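Local coordinates for protein CAS6A (Thermus thermophilus, PDB 4C97) that probably acts as a CRISPR RNA-processing endoribonuclease of the Cas6 family, cutting precursor transcripts in antiviral defence, at residues A170-T184 with G195-A207. The protein carries 1 engineered substitution. Residues are numbered along the deposited sequence; the frame is centred on the assembly and turned at random.
Sequences ALLERTTVRSLEGRT and GFVGRVVYHLPRA
Thr176 N donates to His203 O at 2.8 Å, and antiparallel backbone hydrogen bonds continue from there to Arg183 and Val197. Strand 176-186 forms a beta hairpin with 194-197, and its pairing runs on past the corner at Gly198 into strand 199-203, within the Cas6 family region. The register slips at a classic beta bulge where Arg178 and Ser179 both face Val201: Val201 O takes a 2.8 Å bond from Arg178 N and a weak, longer one from Ser179 N. Further along, Gly182 and Gly198 face each other, and the Phe196 ring lies against Gly182, its CZ 3.7 Å from Gly182 CA.

Apolar contacts line the face bearing Val177, Leu180, Phe196, Val200 and Tyr202. Val177 lies alongside Tyr202, pointing the same way, with CG2 3.9 Å from Tyr202 CE1, while Leu180 CG meets both Val200 CG2 and Phe196 CZ. Helix 144-158 packs on Val177 and Tyr202.

A water, 3.0 Å from Ser179 OG, donates to Arg199 O and so bridges the strands. At the helical end, the bend of Arg174 at chi3 (76°) turns its guanidinium side-on to Pro205 O, which accepts from NE (2.7 Å) and NH2 (3.0 Å) near the group's plane; Leu204 CD1 covers one face. Two N-H groups on one carbonyl oxygen fix the guanidinium's rotation, and the salt bridge from NH2 to Glu211 probably adds to this.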
loop_
_atom_site.group_PDB
_atom_site.type_symbol
_atom_site.label_atom_id
_atom_site.label_comp_id
_atom_site.label_asym_id
_atom_site.label_seq_id
_atom_site.Cartn_x
_atom_site.Cartn_y
_atom_site.Cartn_z
ATOM N N ALA A 170 -2.568 21.984 5.565
ATOM C CA ALA A 170 -3.801 21.530 6.211
ATOM C C ALA A 170 -3.791 20.026 6.481
ATOM O O ALA A 170 -4.114 19.578 7.583
ATOM C CB ALA A 170 -4.982 21.886 5.369
ATOM N N LEU A 171 -3.429 19.246 5.473
ATOM C CA LEU A 171 -3.474 17.795 5.626
ATOM C C LEU A 171 -2.544 17.339 6.741
ATOM O O LEU A 171 -2.932 16.531 7.590
ATOM C CB LEU A 171 -3.084 17.100 4.328
ATOM C CG LEU A 171 -4.097 17.216 3.194
ATOM C CD1 LEU A 171 -3.450 16.846 1.889
ATOM C CD2 LEU A 171 -5.346 16.353 3.469
ATOM N N LEU A 172 -1.319 17.861 6.750
ATOM C CA LEU A 172 -0.319 17.358 7.685
ATOM C C LEU A 172 -0.452 17.942 9.080
ATOM O O LEU A 172 -0.244 17.240 10.060
ATOM C CB LEU A 172 1.086 17.617 7.160
ATOM C CG LEU A 172 1.412 16.956 5.829
ATOM C CD1 LEU A 172 2.923 17.023 5.585
ATOM C CD2 LEU A 172 0.913 15.538 5.746
ATOM N N GLU A 173 -0.810 19.221 9.173
ATOM C CA GLU A 173 -0.801 19.918 10.456
ATOM C C GLU A 173 -2.157 19.962 11.147
ATOM O O GLU A 173 -2.215 19.970 12.371
ATOM C CB GLU A 173 -0.292 21.358 10.294
ATOM C CG GLU A 173 1.131 21.440 9.762
ATOM C CD GLU A 173 2.126 20.724 10.671
ATOM O OE1 GLU A 173 2.027 20.877 11.909
ATOM O OE2 GLU A 173 2.993 19.991 10.154
ATOM N N ARG A 174 -3.242 20.005 10.384
ATOM C CA ARG A 174 -4.545 20.220 11.012
ATOM C C ARG A 174 -5.347 18.928 11.212
ATOM O O ARG A 174 -6.216 18.853 12.089
ATOM C CB ARG A 174 -5.351 21.275 10.251
ATOM C CG ARG A 174 -6.516 21.805 11.042
ATOM C CD ARG A 174 -7.133 23.059 10.420
ATOM N NE ARG A 174 -7.967 22.758 9.253
ATOM C CZ ARG A 174 -7.720 23.158 8.003
ATOM N NH1 ARG A 174 -6.646 23.876 7.698
ATOM N NH2 ARG A 174 -8.561 22.833 7.041
ATOM N N THR A 175 -5.056 17.907 10.415
ATOM C CA THR A 175 -5.799 16.653 10.528
ATOM C C THR A 175 -5.625 16.075 11.913
ATOM O O THR A 175 -4.512 16.049 12.453
ATOM C CB THR A 175 -5.384 15.618 9.467
ATOM O OG1 THR A 175 -5.537 16.185 8.171
ATOM C CG2 THR A 175 -6.258 14.354 9.539
ATOM N N THR A 176 -6.735 15.624 12.486
ATOM C CA THR A 176 -6.742 15.009 13.799
ATOM C C THR A 176 -7.198 13.557 13.695
ATOM O O THR A 176 -7.458 13.039 12.602
ATOM C CB THR A 176 -7.611 15.801 14.805
ATOM O OG1 THR A 176 -7.352 15.319 16.120
ATOM C CG2 THR A 176 -9.101 15.662 14.506
ATOM N N VAL A 177 -7.290 12.903 14.837
ATOM C CA VAL A 177 -7.804 11.565 14.917
ATOM C C VAL A 177 -9.116 11.563 15.654
ATOM O O VAL A 177 -9.197 12.028 16.783
ATOM C CB VAL A 177 -6.803 10.618 15.608
ATOM C CG1 VAL A 177 -7.450 9.299 15.908
ATOM C CG2 VAL A 177 -5.559 10.404 14.729
ATOM N N ARG A 178 -10.155 11.051 15.007
ATOM C CA ARG A 178 -11.460 10.891 15.628
ATOM C C ARG A 178 -11.543 9.587 16.427
ATOM O O ARG A 178 -12.107 9.560 17.510
ATOM C CB ARG A 178 -12.586 10.930 14.583
ATOM C CG ARG A 178 -13.939 10.519 15.130
ATOM C CD ARG A 178 -14.928 10.355 14.007
ATOM N NE ARG A 178 -15.263 11.651 13.440
ATOM C CZ ARG A 178 -15.891 11.816 12.285
ATOM N NH1 ARG A 178 -16.243 10.758 11.562
ATOM N NH2 ARG A 178 -16.165 13.035 11.853
ATOM N N SER A 179 -11.018 8.495 15.883
ATOM C CA SER A 179 -10.982 7.239 16.608
ATOM C C SER A 179 -9.785 6.394 16.206
ATOM O O SER A 179 -9.240 6.525 15.098
ATOM C CB SER A 179 -12.258 6.433 16.404
ATOM O OG SER A 179 -12.437 6.139 15.044
ATOM N N LEU A 180 -9.396 5.514 17.118
ATOM C CA LEU A 180 -8.307 4.577 16.857
ATOM C C LEU A 180 -8.566 3.298 17.600
ATOM O O LEU A 180 -9.006 3.321 18.747
ATOM C CB LEU A 180 -6.969 5.172 17.281
ATOM C CG LEU A 180 -5.696 4.332 17.246
ATOM C CD1 LEU A 180 -4.505 5.253 17.010
ATOM C CD2 LEU A 180 -5.482 3.503 18.522
ATOM N N GLU A 181 -8.292 2.176 16.945
ATOM C CA GLU A 181 -8.375 0.890 17.605
ATOM C C GLU A 181 -7.385 -0.045 16.978
ATOM O O GLU A 181 -7.434 -0.298 15.778
ATOM C CB GLU A 181 -9.779 0.296 17.536
ATOM C CG GLU A 181 -9.860 -1.023 18.245
ATOM C CD GLU A 181 -11.271 -1.543 18.438
ATOM O OE1 GLU A 181 -12.155 -1.202 17.631
ATOM O OE2 GLU A 181 -11.478 -2.305 19.404
ATOM N N GLY A 182 -6.497 -0.590 17.790
ATOM C CA GLY A 182 -5.530 -1.514 17.237
ATOM C C GLY A 182 -4.421 -1.860 18.183
ATOM O O GLY A 182 -4.532 -1.642 19.400
ATOM N N ARG A 183 -3.359 -2.401 17.616
ATOM C CA ARG A 183 -2.223 -2.849 18.433
ATOM C C ARG A 183 -0.992 -2.936 17.559
ATOM O O ARG A 183 -1.100 -2.973 16.332
ATOM C CB ARG A 183 -2.506 -4.207 19.068
ATOM C CG ARG A 183 -2.574 -5.329 18.079
ATOM C CD ARG A 183 -2.759 -6.708 18.676
ATOM N NE ARG A 183 -2.922 -7.685 17.591
ATOM C CZ ARG A 183 -3.152 -8.984 17.756
ATOM N NH1 ARG A 183 -3.257 -9.503 18.970
ATOM N NH2 ARG A 183 -3.285 -9.762 16.690
ATOM N N THR A 184 0.170 -3.008 18.185
ATOM C CA THR A 184 1.390 -3.173 17.436
ATOM C C THR A 184 1.835 -4.625 17.447
ATOM O O THR A 184 1.643 -5.360 18.427
ATOM C CB THR A 184 2.486 -2.256 17.962
ATOM O OG1 THR A 184 2.657 -2.497 19.360
ATOM C CG2 THR A 184 2.132 -0.800 17.705
ATOM N N GLY A 195 4.970 -2.633 14.315
ATOM C CA GLY A 195 4.106 -1.827 13.486
ATOM C C GLY A 195 2.654 -1.940 13.890
ATOM O O GLY A 195 2.206 -2.970 14.387
ATOM N N PHE A 196 1.920 -0.849 13.691
ATOM C CA PHE A 196 0.498 -0.803 14.012
ATOM C C PHE A 196 -0.358 -1.578 13.024
ATOM O O PHE A 196 -0.141 -1.507 11.813
ATOM C CB PHE A 196 0.023 0.643 14.005
ATOM C CG PHE A 196 -1.412 0.813 14.442
ATOM C CD1 PHE A 196 -1.725 0.855 15.782
ATOM C CD2 PHE A 196 -2.436 0.960 13.515
ATOM C CE1 PHE A 196 -3.032 1.012 16.187
ATOM C CE2 PHE A 196 -3.744 1.124 13.927
ATOM C CZ PHE A 196 -4.040 1.159 15.243
ATOM N N VAL A 197 -1.339 -2.291 13.569
ATOM C CA VAL A 197 -2.403 -2.936 12.812
ATOM C C VAL A 197 -3.719 -2.574 13.467
ATOM O O VAL A 197 -3.836 -2.618 14.713
ATOM C CB VAL A 197 -2.227 -4.469 12.795
ATOM C CG1 VAL A 197 -3.393 -5.168 12.143
ATOM C CG2 VAL A 197 -0.948 -4.837 12.044
ATOM N N GLY A 198 -4.722 -2.250 12.645
ATOM C CA GLY A 198 -5.989 -1.798 13.198
ATOM C C GLY A 198 -6.657 -0.738 12.344
ATOM O O GLY A 198 -6.424 -0.675 11.155
ATOM N N ARG A 199 -7.498 0.081 12.967
ATOM C CA ARG A 199 -8.286 1.053 12.232
ATOM C C ARG A 199 -8.141 2.421 12.868
ATOM O O ARG A 199 -8.248 2.556 14.100
ATOM C CB ARG A 199 -9.755 0.634 12.246
ATOM C CG ARG A 199 -10.706 1.565 11.545
ATOM C CD ARG A 199 -12.102 0.939 11.566
ATOM N NE ARG A 199 -13.069 1.633 10.724
ATOM C CZ ARG A 199 -13.740 2.710 11.100
ATOM N NH1 ARG A 199 -13.534 3.226 12.300
ATOM N NH2 ARG A 199 -14.611 3.275 10.274
ATOM N N VAL A 200 -7.908 3.429 12.032
ATOM C CA VAL A 200 -7.874 4.804 12.522
ATOM C C VAL A 200 -8.796 5.653 11.647
ATOM O O VAL A 200 -8.778 5.526 10.430
ATOM C CB VAL A 200 -6.442 5.382 12.484
ATOM C CG1 VAL A 200 -6.449 6.781 13.076
ATOM C CG2 VAL A 200 -5.467 4.490 13.253
ATOM N N VAL A 201 -9.607 6.509 12.280
ATOM C CA VAL A 201 -10.387 7.481 11.522
ATOM C C VAL A 201 -9.788 8.875 11.729
ATOM O O VAL A 201 -9.760 9.398 12.836
ATOM C CB VAL A 201 -11.863 7.452 11.913
ATOM C CG1 VAL A 201 -12.653 8.409 11.027
ATOM C CG2 VAL A 201 -12.423 6.034 11.802
ATOM N N TYR A 202 -9.318 9.441 10.627
ATOM C CA TYR A 202 -8.750 10.783 10.544
ATOM C C TYR A 202 -9.829 11.769 10.175
ATOM O O TYR A 202 -10.781 11.433 9.466
ATOM C CB TYR A 202 -7.621 10.826 9.498
ATOM C CG TYR A 202 -6.528 9.848 9.857
ATOM C CD1 TYR A 202 -5.539 10.194 10.766
ATOM C CD2 TYR A 202 -6.525 8.564 9.332
ATOM C CE1 TYR A 202 -4.564 9.293 11.130
ATOM C CE2 TYR A 202 -5.549 7.649 9.682
ATOM C CZ TYR A 202 -4.572 8.026 10.591
ATOM O OH TYR A 202 -3.615 7.141 10.990
ATOM N N HIS A 203 -9.686 12.990 10.676
ATOM C CA HIS A 203 -10.672 14.013 10.427
ATOM C C HIS A 203 -9.966 15.340 10.266
ATOM O O HIS A 203 -9.133 15.703 11.108
ATOM C CB HIS A 203 -11.638 14.084 11.585
ATOM C CG HIS A 203 -12.564 15.245 11.502
ATOM N ND1 HIS A 203 -13.582 15.305 10.581
ATOM C CD2 HIS A 203 -12.621 16.394 12.210
ATOM C CE1 HIS A 203 -14.238 16.444 10.726
ATOM N NE2 HIS A 203 -13.668 17.126 11.708
ATOM N N LEU A 204 -10.302 16.056 9.199
ATOM C CA LEU A 204 -9.727 17.366 8.918
ATOM C C LEU A 204 -10.762 18.462 9.165
ATOM O O LEU A 204 -11.675 18.671 8.346
ATOM C CB LEU A 204 -9.235 17.430 7.467
ATOM C CG LEU A 204 -8.638 18.765 7.023
ATOM C CD1 LEU A 204 -7.599 19.276 8.000
ATOM C CD2 LEU A 204 -8.041 18.653 5.624
ATOM N N PRO A 205 -10.638 19.166 10.300
ATOM C CA PRO A 205 -11.597 20.224 10.611
ATOM C C PRO A 205 -11.566 21.310 9.565
ATOM O O PRO A 205 -10.487 21.699 9.103
ATOM C CB PRO A 205 -11.090 20.781 11.951
ATOM C CG PRO A 205 -10.260 19.695 12.522
ATOM C CD PRO A 205 -9.637 18.992 11.362
ATOM N N ARG A 206 -12.752 21.807 9.251
ATOM C CA ARG A 206 -12.971 22.905 8.313
ATOM C C ARG A 206 -12.245 22.728 6.998
ATOM O O ARG A 206 -11.777 23.701 6.408
ATOM C CB ARG A 206 -12.568 24.244 8.942
ATOM C CG ARG A 206 -13.238 24.541 10.278
ATOM C CD ARG A 206 -14.711 25.023 10.137
ATOM N NE ARG A 206 -14.888 26.342 9.510
ATOM C CZ ARG A 206 -15.362 26.558 8.282
ATOM N NH1 ARG A 206 -15.704 25.550 7.487
ATOM N NH2 ARG A 206 -15.491 27.803 7.837
ATOM N N ALA A 207 -12.150 21.491 6.524
ATOM C CA ALA A 207 -11.537 21.259 5.224
ATOM C C ALA A 207 -12.243 22.051 4.139
ATOM O O ALA A 207 -13.467 22.045 4.048
ATOM C CB ALA A 207 -11.573 19.774 4.859
HETATM O O HOH W 1 -11.189 3.448 14.800
#